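PDB 3NZP: arginine decarboxylase from Campylobacter jejuni subsp. jejuni, which probably catalyses the pyridoxal-phosphate-dependent decarboxylation of arginine to agmatine, an early step in polyamine and spermidine biosynthesis. Local coordinates for residues Phe73-Gly78 with Asp312-Ile317; Ala251-Thr256 with Lys304-Gln309. One frame throughout, in Å; residues are numbered along the deposited sequence.

Interactions 1 and 2 lie side by side where a TIM barrel closes, one joining its first and last strands and the other two of its outer helices. Interaction 1 joins the loop entering strand 79-84 to the segment entering strand 316-319, the first and eighth strands. Interaction 2, which falls along the chain between the two segments of interaction 1, pairs helix 242-260 with helix 292-309, the helix preceding the eighth strand. Their centres lie about 10 Å apart, and they touch directly: Ala307 packs on Glu314, and Tyr255 on Pro315. Both belong to the pyridoxal-binding domain, away from the annotated sites, so they concern its framework rather than the cofactor pocket.

Interaction 1 (Phe73-Gly78 with Asp312-Ile317); sequences FGYKGG and DLEPDI
Gly78 and Ile317 make the seam at which an eight-stranded TIM barrel closes, strand 79-84 beginning beside strand 316-319. The backbone bond here runs from Ile317 N to Gly78 O at 2.6 Å, and Ile317 continues the pairing with Asn80.

Carboxylates of the later segment accept hydrogen bonds from backbone amides of the earlier one. Asp316 takes Gly78 N on the anti side of OD2, the donor lying 22° out of the carboxylate plane. The extended Glu314 chain carries OE2 to Lys76 N, a hydrogen bond whose modelled length is doubtful. The Lys76 side chain crosses that of Glu314 at about a right angle, but Lys76 NZ stays 4.2 Å from Glu314 OE1, beyond a salt bridge.

Packing centres on Tyr75. Glu314 lies over one ring face with its carboxylate plane only 8° from the ring plane, OE2 above that plane and offset toward the rim, while its CB makes an off-centre CH-pi contact. Ile317 CD1 reaches the ring obliquely, 4.0 Å from Tyr75 CE1, and Val300 and Leu303 of helix 292-309 also touch this side chain. At the start of the loop, Gly74, with its positive phi, is the C' residue of the Schellman motif that ends helix 52-72.

With CG anti to the backbone nitrogen (chi1 -165°), the Tyr75 ring extends across Pro315, and its hydroxyl donates to Pro315 O at 2.7 Å.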
ATOM      1  N   PHE B  73     -32.525  12.909  24.437  1.00 35.23           N
ATOM      2  CA  PHE B  73     -33.762  13.059  23.691  1.00 34.15           C
ATOM      3  C   PHE B  73     -34.747  11.943  23.988  1.00 31.19           C
ATOM      4  O   PHE B  73     -35.680  11.725  23.223  1.00 32.21           O
ATOM      5  CB  PHE B  73     -33.474  13.100  22.198  1.00 39.95           C
ATOM      6  CG  PHE B  73     -32.359  14.017  21.837  1.00 44.98           C
ATOM      7  CD1 PHE B  73     -31.041  13.643  22.057  1.00 47.79           C
ATOM      8  CD2 PHE B  73     -32.621  15.267  21.302  1.00 46.43           C
ATOM      9  CE1 PHE B  73     -30.000  14.500  21.751  1.00 48.64           C
ATOM     10  CE2 PHE B  73     -31.587  16.132  20.993  1.00 52.55           C
ATOM     11  CZ  PHE B  73     -30.273  15.746  21.217  1.00 53.13           C
ATOM     12  N   GLY B  74     -34.544  11.240  25.098  1.00 25.55           N
ATOM     13  CA  GLY B  74     -35.442  10.159  25.451  1.00 26.78           C
ATOM     14  C   GLY B  74     -35.755   9.246  24.286  1.00 29.81           C
ATOM     15  O   GLY B  74     -36.922   9.050  23.949  1.00 28.72           O
ATOM     16  N   TYR B  75     -34.710   8.687  23.674  1.00 37.10           N
ATOM     17  CA  TYR B  75     -34.843   7.780  22.521  1.00 38.24           C
ATOM     18  C   TYR B  75     -35.236   6.359  22.966  1.00 35.00           C
ATOM     19  O   TYR B  75     -34.545   5.738  23.763  1.00 33.27           O
ATOM     20  CB  TYR B  75     -33.521   7.746  21.739  1.00 28.82           C
ATOM     21  CG  TYR B  75     -33.646   7.144  20.353  1.00 38.00           C
ATOM     22  CD1 TYR B  75     -33.259   5.825  20.091  1.00 35.64           C
ATOM     23  CD2 TYR B  75     -34.184   7.892  19.305  1.00 35.64           C
ATOM     24  CE1 TYR B  75     -33.407   5.271  18.813  1.00 25.84           C
ATOM     25  CE2 TYR B  75     -34.335   7.349  18.033  1.00 31.28           C
ATOM     26  CZ  TYR B  75     -33.946   6.041  17.796  1.00 24.61           C
ATOM     27  OH  TYR B  75     -34.110   5.515  16.534  1.00 39.15           O
ATOM     28  N   LYS B  76     -36.337   5.843  22.436  1.00 34.07           N
ATOM     29  CA  LYS B  76     -36.804   4.517  22.825  1.00 36.87           C
ATOM     30  C   LYS B  76     -36.034   3.376  22.169  1.00 35.84           C
ATOM     31  O   LYS B  76     -35.909   2.295  22.741  1.00 35.50           O
ATOM     32  CB  LYS B  76     -38.304   4.383  22.528  1.00 38.89           C
ATOM     33  CG  LYS B  76     -39.189   5.285  23.397  1.00 41.99           C
ATOM     34  CD  LYS B  76     -40.597   5.518  22.799  1.00 69.32           C
ATOM     35  CE  LYS B  76     -40.545   6.310  21.455  1.00 82.77           C
ATOM     36  NZ  LYS B  76     -41.864   6.728  20.840  1.00 72.58           N
ATOM     37  N   GLY B  77     -35.517   3.620  20.969  1.00 42.06           N
ATOM     38  CA  GLY B  77     -34.772   2.597  20.254  1.00 39.13           C
ATOM     39  C   GLY B  77     -33.475   2.267  20.956  1.00 39.84           C
ATOM     40  O   GLY B  77     -32.964   3.067  21.746  1.00 35.56           O
ATOM     41  N   GLY B  78     -32.945   1.084  20.666  1.00 38.64           N
ATOM     42  CA  GLY B  78     -31.705   0.670  21.283  1.00 33.27           C
ATOM     43  C   GLY B  78     -30.499   1.004  20.427  1.00 39.44           C
ATOM     44  O   GLY B  78     -30.639   1.446  19.279  1.00 39.68           O
ATOM     45  N   ASP B 312     -43.952   6.407  13.375  1.00 60.17           N
ATOM     46  CA  ASP B 312     -43.566   5.008  13.320  1.00 52.70           C
ATOM     47  C   ASP B 312     -42.672   4.708  14.508  1.00 48.83           C
ATOM     48  O   ASP B 312     -42.483   5.547  15.396  1.00 49.03           O
ATOM     49  CB  ASP B 312     -42.831   4.727  12.018  1.00 49.79           C
ATOM     50  CG  ASP B 312     -43.043   3.309  11.529  1.00 59.67           C
ATOM     51  OD1 ASP B 312     -43.020   3.108  10.294  1.00 63.98           O
ATOM     52  OD2 ASP B 312     -43.237   2.400  12.370  1.00 59.67           O
ATOM     53  N   LEU B 313     -42.117   3.504  14.510  1.00 48.74           N
ATOM     54  CA  LEU B 313     -41.246   3.043  15.589  1.00 44.46           C
ATOM     55  C   LEU B 313     -39.805   3.537  15.501  1.00 42.81           C
ATOM     56  O   LEU B 313     -39.142   3.363  14.478  1.00 41.16           O
ATOM     57  CB  LEU B 313     -41.249   1.516  15.608  1.00 35.46           C
ATOM     58  CG  LEU B 313     -40.220   0.898  16.536  1.00 31.11           C
ATOM     59  CD1 LEU B 313     -40.592   1.221  17.971  1.00 36.77           C
ATOM     60  CD2 LEU B 313     -40.159  -0.596  16.303  1.00 25.71           C
ATOM     61  N   GLU B 314     -39.319   4.150  16.576  1.00 42.88           N
ATOM     62  CA  GLU B 314     -37.935   4.623  16.603  1.00 44.94           C
ATOM     63  C   GLU B 314     -37.050   3.394  16.403  1.00 46.99           C
ATOM     64  O   GLU B 314     -37.087   2.462  17.211  1.00 50.66           O
ATOM     65  CB  GLU B 314     -37.624   5.284  17.943  1.00 45.48           C
ATOM     66  CG  GLU B 314     -38.285   6.637  18.142  1.00 47.19           C
ATOM     67  CD  GLU B 314     -37.924   7.266  19.474  1.00 53.48           C
ATOM     68  OE1 GLU B 314     -38.221   8.464  19.673  1.00 60.94           O
ATOM     69  OE2 GLU B 314     -37.343   6.564  20.328  1.00 47.05           O
ATOM     70  N   PRO B 315     -36.244   3.370  15.322  1.00 47.27           N
ATOM     71  CA  PRO B 315     -35.345   2.253  14.987  1.00 40.17           C
ATOM     72  C   PRO B 315     -34.185   2.008  15.953  1.00 37.33           C
ATOM     73  O   PRO B 315     -33.856   2.851  16.783  1.00 35.05           O
ATOM     74  CB  PRO B 315     -34.854   2.631  13.596  1.00 39.66           C
ATOM     75  CG  PRO B 315     -34.767   4.123  13.690  1.00 33.12           C
ATOM     76  CD  PRO B 315     -36.081   4.470  14.350  1.00 36.44           C
ATOM     77  N   ASP B 316     -33.576   0.836  15.847  1.00 38.52           N
ATOM     78  CA  ASP B 316     -32.434   0.507  16.685  1.00 36.47           C
ATOM     79  C   ASP B 316     -31.211   1.021  15.966  1.00 36.63           C
ATOM     80  O   ASP B 316     -31.051   0.815  14.767  1.00 35.02           O
ATOM     81  CB  ASP B 316     -32.332  -0.999  16.888  1.00 36.90           C
ATOM     82  CG  ASP B 316     -33.294  -1.506  17.957  1.00 46.14           C
ATOM     83  OD1 ASP B 316     -33.696  -2.691  17.895  1.00 41.54           O
ATOM     84  OD2 ASP B 316     -33.639  -0.717  18.871  1.00 47.41           O
ATOM     85  N   ILE B 317     -30.348   1.701  16.697  1.00 35.64           N
ATOM     86  CA  ILE B 317     -29.158   2.258  16.088  1.00 31.85           C
ATOM     87  C   ILE B 317     -28.012   1.261  16.043  1.00 35.09           C
ATOM     88  O   ILE B 317     -27.678   0.657  17.053  1.00 43.27           O
ATOM     89  CB  ILE B 317     -28.711   3.502  16.847  1.00 30.56           C
ATOM     90  CG1 ILE B 317     -29.827   4.546  16.823  1.00 27.78           C
ATOM     91  CG2 ILE B 317     -27.421   4.024  16.251  1.00 33.39           C
ATOM     92  CD1 ILE B 317     -29.560   5.754  17.669  1.00 22.81           C
TER

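Interaction 2 (Ala251-Thr256 with Lys304-Gln309); sequences AGNIYT and KNIAEQ
Ile306 meets Gly252 through the outer end of its longer branch: chi1 of -61° sets CG1 anti to the carbonyl carbon, and the extended chain beyond it carries Ile306 CD1 across to Gly252 CA, 3.7 Å away. The same torsion fixes Ile306 CG2 anti to the backbone nitrogen, 3.7 Å from Gly252 O and 3.8 Å from Thr256 CG2. Thr256 answers with a chi1 of 59°, which puts its methyl anti to the carbonyl carbon, facing the isoleucine, and leaves OG1 to donate to Asn253 O, a backbone oxygen of its own helix.

Ile306 has the largest share of the contact, its side chain lying over a glycine where the backbone itself forms the surface. The CA atoms of Gly252 and Ile306 are 6.5 Å apart, whereas the segment axes approach to 9.7 Å. These are two outer helices of the TIM barrel, preceding its seventh and eighth strands, and they run in the same general direction, inclined with a signed crossing angle of -35°.

Toward the polar margin, Asn253 crosses Ile306 at about a right angle and lays Asn253 ND2 against Ile306 CD1, 3.7 Å apart. ND2 bonds to Asn249 O of its own helix, while Asn253 OD1 and Thr256 OG1 both bond to NZ of Lys310, just beyond helix 292-309. Gln309 reaches this margin on an extended chain. A water donates to its OE1 and accepts a long, weak bond from Asn253 ND2, so the two amides are only weakly bridged. The other end of the glutamine amide, NE2, bonds to Leu394 O of the second subunit, whose Gly395 packs on both Asn253 and Gln309.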
ATOM      1  N   ALA B 251     -31.888   7.773   4.679  1.00 38.49           N
ATOM      2  CA  ALA B 251     -32.032   6.393   5.123  1.00 33.28           C
ATOM      3  C   ALA B 251     -33.201   6.245   6.095  1.00 34.55           C
ATOM      4  O   ALA B 251     -33.966   5.279   6.019  1.00 26.51           O
ATOM      5  CB  ALA B 251     -30.738   5.915   5.768  1.00 23.69           C
ATOM      6  N   GLY B 252     -33.341   7.210   7.002  1.00 39.24           N
ATOM      7  CA  GLY B 252     -34.421   7.179   7.978  1.00 35.03           C
ATOM      8  C   GLY B 252     -35.790   7.094   7.321  1.00 36.79           C
ATOM      9  O   GLY B 252     -36.675   6.390   7.796  1.00 33.48           O
ATOM     10  N   ASN B 253     -35.975   7.811   6.222  1.00 42.10           N
ATOM     11  CA  ASN B 253     -37.246   7.774   5.525  1.00 39.73           C
ATOM     12  C   ASN B 253     -37.417   6.468   4.774  1.00 35.13           C
ATOM     13  O   ASN B 253     -38.522   5.951   4.682  1.00 42.31           O
ATOM     14  CB  ASN B 253     -37.363   8.967   4.574  1.00 46.15           C
ATOM     15  CG  ASN B 253     -37.773  10.239   5.297  1.00 50.28           C
ATOM     16  OD1 ASN B 253     -38.946  10.431   5.621  1.00 58.54           O
ATOM     17  ND2 ASN B 253     -36.805  11.099   5.576  1.00 48.16           N
ATOM     18  N   ILE B 254     -36.330   5.923   4.236  1.00 36.51           N
ATOM     19  CA  ILE B 254     -36.411   4.650   3.521  1.00 36.07           C
ATOM     20  C   ILE B 254     -36.866   3.612   4.542  1.00 34.80           C
ATOM     21  O   ILE B 254     -37.713   2.768   4.261  1.00 33.48           O
ATOM     22  CB  ILE B 254     -35.027   4.237   2.922  1.00 34.40           C
ATOM     23  CG1 ILE B 254     -34.668   5.158   1.754  1.00 32.90           C
ATOM     24  CG2 ILE B 254     -35.058   2.803   2.425  1.00 30.03           C
ATOM     25  CD1 ILE B 254     -33.393   4.804   1.061  1.00 29.99           C
ATOM     26  N   TYR B 255     -36.298   3.692   5.738  1.00 36.87           N
ATOM     27  CA  TYR B 255     -36.648   2.788   6.822  1.00 33.24           C
ATOM     28  C   TYR B 255     -38.153   2.813   7.084  1.00 32.75           C
ATOM     29  O   TYR B 255     -38.807   1.779   7.028  1.00 31.72           O
ATOM     30  CB  TYR B 255     -35.903   3.201   8.081  1.00 34.35           C
ATOM     31  CG  TYR B 255     -36.512   2.681   9.352  1.00 34.78           C
ATOM     32  CD1 TYR B 255     -36.376   1.347   9.718  1.00 35.35           C
ATOM     33  CD2 TYR B 255     -37.192   3.537  10.211  1.00 36.08           C
ATOM     34  CE1 TYR B 255     -36.898   0.884  10.923  1.00 42.98           C
ATOM     35  CE2 TYR B 255     -37.715   3.088  11.409  1.00 35.03           C
ATOM     36  CZ  TYR B 255     -37.564   1.767  11.764  1.00 40.03           C
ATOM     37  OH  TYR B 255     -38.047   1.338  12.979  1.00 40.54           O
ATOM     38  N   THR B 256     -38.700   3.992   7.376  1.00 38.38           N
ATOM     39  CA  THR B 256     -40.133   4.110   7.645  1.00 40.99           C
ATOM     40  C   THR B 256     -40.967   3.610   6.467  1.00 40.40           C
ATOM     41  O   THR B 256     -41.883   2.811   6.650  1.00 40.35           O
ATOM     42  CB  THR B 256     -40.565   5.578   7.973  1.00 39.44           C
ATOM     43  OG1 THR B 256     -40.241   6.442   6.878  1.00 45.23           O
ATOM     44  CG2 THR B 256     -39.875   6.078   9.230  1.00 41.15           C
ATOM     45  N   LYS B 304     -35.237  10.243  15.732  1.00 37.56           N
ATOM     46  CA  LYS B 304     -36.413  10.523  16.547  1.00 33.24           C
ATOM     47  C   LYS B 304     -37.401  11.338  15.734  1.00 32.79           C
ATOM     48  O   LYS B 304     -38.568  10.986  15.613  1.00 32.82           O
ATOM     49  CB  LYS B 304     -36.032  11.313  17.784  1.00 25.10           C
ATOM     50  CG  LYS B 304     -37.219  11.753  18.606  1.00 31.34           C
ATOM     51  CD  LYS B 304     -36.746  12.504  19.831  1.00 37.52           C
ATOM     52  CE  LYS B 304     -37.897  12.950  20.711  1.00 40.28           C
ATOM     53  NZ  LYS B 304     -37.390  13.714  21.896  1.00 45.91           N
ATOM     54  N   ASN B 305     -36.919  12.434  15.175  1.00 34.53           N
ATOM     55  CA  ASN B 305     -37.756  13.290  14.365  1.00 44.53           C
ATOM     56  C   ASN B 305     -38.499  12.532  13.271  1.00 43.42           C
ATOM     57  O   ASN B 305     -39.713  12.670  13.125  1.00 46.05           O
ATOM     58  CB  ASN B 305     -36.911  14.398  13.749  1.00 50.86           C
ATOM     59  CG  ASN B 305     -36.738  15.582  14.685  1.00 57.81           C
ATOM     60  OD1 ASN B 305     -36.695  15.426  15.913  1.00 49.98           O
ATOM     61  ND2 ASN B 305     -36.637  16.777  14.108  1.00 59.12           N
ATOM     62  N   ILE B 306     -37.778  11.731  12.497  1.00 38.21           N
ATOM     63  CA  ILE B 306     -38.419  10.980  11.433  1.00 36.05           C
ATOM     64  C   ILE B 306     -39.426   9.992  12.002  1.00 41.12           C
ATOM     65  O   ILE B 306     -40.535   9.851  11.487  1.00 44.61           O
ATOM     66  CB  ILE B 306     -37.387  10.226  10.601  1.00 30.57           C
ATOM     67  CG1 ILE B 306     -36.441  11.231   9.959  1.00 29.36           C
ATOM     68  CG2 ILE B 306     -38.082   9.355   9.563  1.00 28.03           C
ATOM     69  CD1 ILE B 306     -35.471  10.628   8.984  1.00 34.63           C
ATOM     70  N   ALA B 307     -39.043   9.303  13.066  1.00 39.61           N
ATOM     71  CA  ALA B 307     -39.941   8.338  13.673  1.00 44.67           C
ATOM     72  C   ALA B 307     -41.227   9.030  14.100  1.00 49.98           C
ATOM     73  O   ALA B 307     -42.315   8.482  13.943  1.00 51.49           O
ATOM     74  CB  ALA B 307     -39.282   7.678  14.869  1.00 42.13           C
ATOM     75  N   GLU B 308     -41.106  10.241  14.634  1.00 49.26           N
ATOM     76  CA  GLU B 308     -42.283  10.976  15.067  1.00 41.87           C
ATOM     77  C   GLU B 308     -43.104  11.428  13.867  1.00 40.07           C
ATOM     78  O   GLU B 308     -44.296  11.162  13.804  1.00 40.85           O
ATOM     79  CB  GLU B 308     -41.883  12.169  15.923  1.00 31.42           C
ATOM     80  CG  GLU B 308     -41.109  11.777  17.159  1.00 46.60           C
ATOM     81  CD  GLU B 308     -40.835  12.957  18.085  1.00 64.03           C
ATOM     82  OE1 GLU B 308     -40.470  14.048  17.579  1.00 59.47           O
ATOM     83  OE2 GLU B 308     -40.978  12.782  19.322  1.00 64.84           O
ATOM     84  N   GLN B 309     -42.469  12.092  12.909  1.00 41.60           N
ATOM     85  CA  GLN B 309     -43.180  12.562  11.729  1.00 44.45           C
ATOM     86  C   GLN B 309     -44.010  11.459  11.096  1.00 48.71           C
ATOM     87  O   GLN B 309     -45.215  11.610  10.909  1.00 55.00           O
ATOM     88  CB  GLN B 309     -42.210  13.108  10.682  1.00 48.28           C
ATOM     89  CG  GLN B 309     -42.882  13.424   9.350  1.00 55.04           C
ATOM     90  CD  GLN B 309     -41.910  13.913   8.300  1.00 64.60           C
ATOM     91  OE1 GLN B 309     -40.909  13.248   8.008  1.00 73.72           O
ATOM     92  NE2 GLN B 309     -42.195  15.077   7.719  1.00 56.51           N
TER
HETATM   93  O   HOH W   1     -37.861  13.867   7.204  1.00 25.49           O